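Local coordinates for translation initiation inhibitor (Streptococcus pyogenes, PDB 2EWC), which is of unknown function but belongs to the highly conserved YjgF family and is putatively an inhibitor of translation initiation, at residues E85-G89 and R90-R94. Residues are numbered along the deposited sequence; the frame is centred on the assembly and turned at random.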
loop_
_atom_site.group_PDB
_atom_site.type_symbol
_atom_site.label_atom_id
_atom_site.label_comp_id
_atom_site.label_asym_id
_atom_site.label_seq_id
_atom_site.Cartn_x
_atom_site.Cartn_y
_atom_site.Cartn_z
ATOM N N GLU B 85 10.747 16.426 -32.329
ATOM C CA GLU B 85 11.104 17.292 -33.460
ATOM C C GLU B 85 10.465 16.885 -34.801
ATOM O O GLU B 85 10.156 17.739 -35.631
ATOM C CB GLU B 85 12.627 17.386 -33.599
ATOM C CG GLU B 85 13.329 18.121 -32.428
ATOM C CD GLU B 85 14.858 18.170 -32.586
ATOM O OE1 GLU B 85 15.339 17.735 -33.669
ATOM O OE2 GLU B 85 15.571 18.627 -31.645
ATOM N N ARG B 86 10.255 15.592 -35.016
ATOM C CA ARG B 86 9.763 15.112 -36.315
ATOM C C ARG B 86 8.271 14.771 -36.423
ATOM O O ARG B 86 7.707 14.827 -37.527
ATOM C CB ARG B 86 10.632 13.959 -36.806
ATOM C CG ARG B 86 12.023 14.465 -37.116
ATOM C CD ARG B 86 12.857 13.379 -37.665
ATOM N NE ARG B 86 12.432 13.016 -39.004
ATOM C CZ ARG B 86 13.200 12.358 -39.855
ATOM N NH1 ARG B 86 14.433 12.007 -39.501
ATOM N NH2 ARG B 86 12.740 12.050 -41.053
ATOM N N PHE B 87 7.641 14.435 -35.296
ATOM C CA PHE B 87 6.212 14.075 -35.255
ATOM C C PHE B 87 5.273 15.241 -34.881
ATOM O O PHE B 87 4.055 15.126 -35.036
ATOM C CB PHE B 87 5.972 12.902 -34.302
ATOM C CG PHE B 87 6.388 11.572 -34.848
ATOM C CD1 PHE B 87 7.735 11.213 -34.903
ATOM C CD2 PHE B 87 5.426 10.659 -35.281
ATOM C CE1 PHE B 87 8.131 9.964 -35.380
ATOM C CE2 PHE B 87 5.799 9.400 -35.783
ATOM C CZ PHE B 87 7.156 9.043 -35.827
ATOM N N ASN B 88 5.831 16.337 -34.355
ATOM C CA ASN B 88 5.084 17.599 -34.166
ATOM C C ASN B 88 3.765 17.461 -33.389
ATOM O O ASN B 88 2.694 17.826 -33.891
ATOM C CB ASN B 88 4.775 18.237 -35.524
ATOM C CG ASN B 88 5.971 18.238 -36.463
ATOM O OD1 ASN B 88 6.940 18.991 -36.263
ATOM N ND2 ASN B 88 5.896 17.409 -37.516
ATOM N N GLY B 89 3.831 16.904 -32.190
ATOM C CA GLY B 89 2.651 16.814 -31.345
ATOM C C GLY B 89 1.662 15.717 -31.695
ATOM O O GLY B 89 0.677 15.535 -30.969
ATOM N N ARG B 90 1.894 14.996 -32.795
ATOM C CA ARG B 90 1.072 13.830 -33.135
ATOM C C ARG B 90 1.882 12.532 -33.101
ATOM O O ARG B 90 2.636 12.228 -34.035
ATOM C CB ARG B 90 0.378 14.044 -34.486
ATOM C CG ARG B 90 -0.670 15.152 -34.444
ATOM C CD ARG B 90 -1.134 15.559 -35.821
ATOM N NE ARG B 90 -1.895 16.808 -35.797
ATOM C CZ ARG B 90 -1.351 18.018 -35.903
ATOM N NH1 ARG B 90 -0.029 18.147 -36.026
ATOM N NH2 ARG B 90 -2.118 19.110 -35.889
ATOM N N TYR B 91 1.732 11.776 -32.005
ATOM C CA TYR B 91 2.590 10.613 -31.718
ATOM C C TYR B 91 1.842 9.292 -31.800
ATOM O O TYR B 91 0.665 9.237 -31.472
ATOM C CB TYR B 91 3.250 10.745 -30.334
ATOM C CG TYR B 91 3.839 12.126 -30.072
ATOM C CD1 TYR B 91 4.911 12.598 -30.832
ATOM C CD2 TYR B 91 3.299 12.966 -29.095
ATOM C CE1 TYR B 91 5.440 13.864 -30.628
ATOM C CE2 TYR B 91 3.831 14.248 -28.870
ATOM C CZ TYR B 91 4.904 14.677 -29.641
ATOM O OH TYR B 91 5.433 15.925 -29.451
ATOM N N PRO B 92 2.522 8.221 -32.262
ATOM C CA PRO B 92 1.966 6.866 -32.209
ATOM C C PRO B 92 2.083 6.205 -30.823
ATOM O O PRO B 92 2.852 6.670 -29.958
ATOM C CB PRO B 92 2.816 6.108 -33.214
ATOM C CG PRO B 92 4.143 6.775 -33.139
ATOM C CD PRO B 92 3.844 8.239 -32.918
ATOM N N ALA B 93 1.289 5.152 -30.609
ATOM C CA ALA B 93 1.547 4.217 -29.510
ATOM C C ALA B 93 2.893 3.577 -29.826
ATOM O O ALA B 93 3.216 3.375 -30.999
ATOM C CB ALA B 93 0.483 3.170 -29.448
ATOM N N ARG B 94 3.693 3.272 -28.808
ATOM C CA ARG B 94 4.936 2.566 -29.079
ATOM C C ARG B 94 5.351 1.581 -28.003
ATOM O O ARG B 94 4.788 1.543 -26.903
ATOM C CB ARG B 94 6.089 3.547 -29.365
ATOM C CG ARG B 94 6.786 4.012 -28.131
ATOM C CD ARG B 94 8.113 4.704 -28.430
ATOM N NE ARG B 94 7.914 6.148 -28.477
ATOM C CZ ARG B 94 8.212 7.001 -27.498
ATOM N NH1 ARG B 94 8.765 6.599 -26.358
ATOM N NH2 ARG B 94 7.960 8.281 -27.680
HETATM O O HOH W 1 2.089 20.259 -35.071
HETATM O O HOH W 2 -0.180 12.520 -29.827
#
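Phe-87 meets Tyr-91 and Pro-92 where helix 76-87 ends and the chain turns back toward strand 93-98, closing the beta-alpha-beta unit that begins with strand 63-70 in this YjgF-family fold. The reversal is a type I' beta turn from Phe-87 to Arg-90, with Asn-88 and Gly-89 both at positive phi. It is closed by a hydrogen bond from Arg-90 N to Phe-87 O of 3.1 Å.

The inner side is tightly packed. The CB of Phe-87 points toward the returning chain and, with CG beside the backbone N (chi1 -76°), the ring crosses Pro-92 at about a right angle. Phe-87 CE2 lies 3.7 Å from Pro-92 CD. Arg-90 O sits at the ring edge, 3.4 Å from Phe-87 CD2. Tyr-91 meets the root of the same side chain, CD1 of Tyr-91 lying 3.6 Å from Phe-87 CB. Its ring also lies against the turn, taking the backbone of Gly-89 over one face, with Tyr-91 CZ 3.5 Å from Gly-89 CA. Met-49 of helix 38-54 and Met-66 of strand 63-70 touch Phe-87, placing it between helices and sheet, and Thr-16 of the second subunit is hydrogen-bonded to Tyr-91 O, tying the exit of the turn to the subunit interface. At that exit a water accepts a hydrogen bond from Tyr-91 N and donates a weak one to Gly-89 O.

The outer side, formed by Asn-88, Gly-89 and Arg-90, is by contrast exposed and partly bridged by solvent. Arg-90 runs extended from CG to NE along the outside of the turn, and another water joins its guanidinium to the backbone of Asn-88, donating to Asn-88 O at 2.8 Å and accepting from Arg-90 NH1 at 3.1 Å.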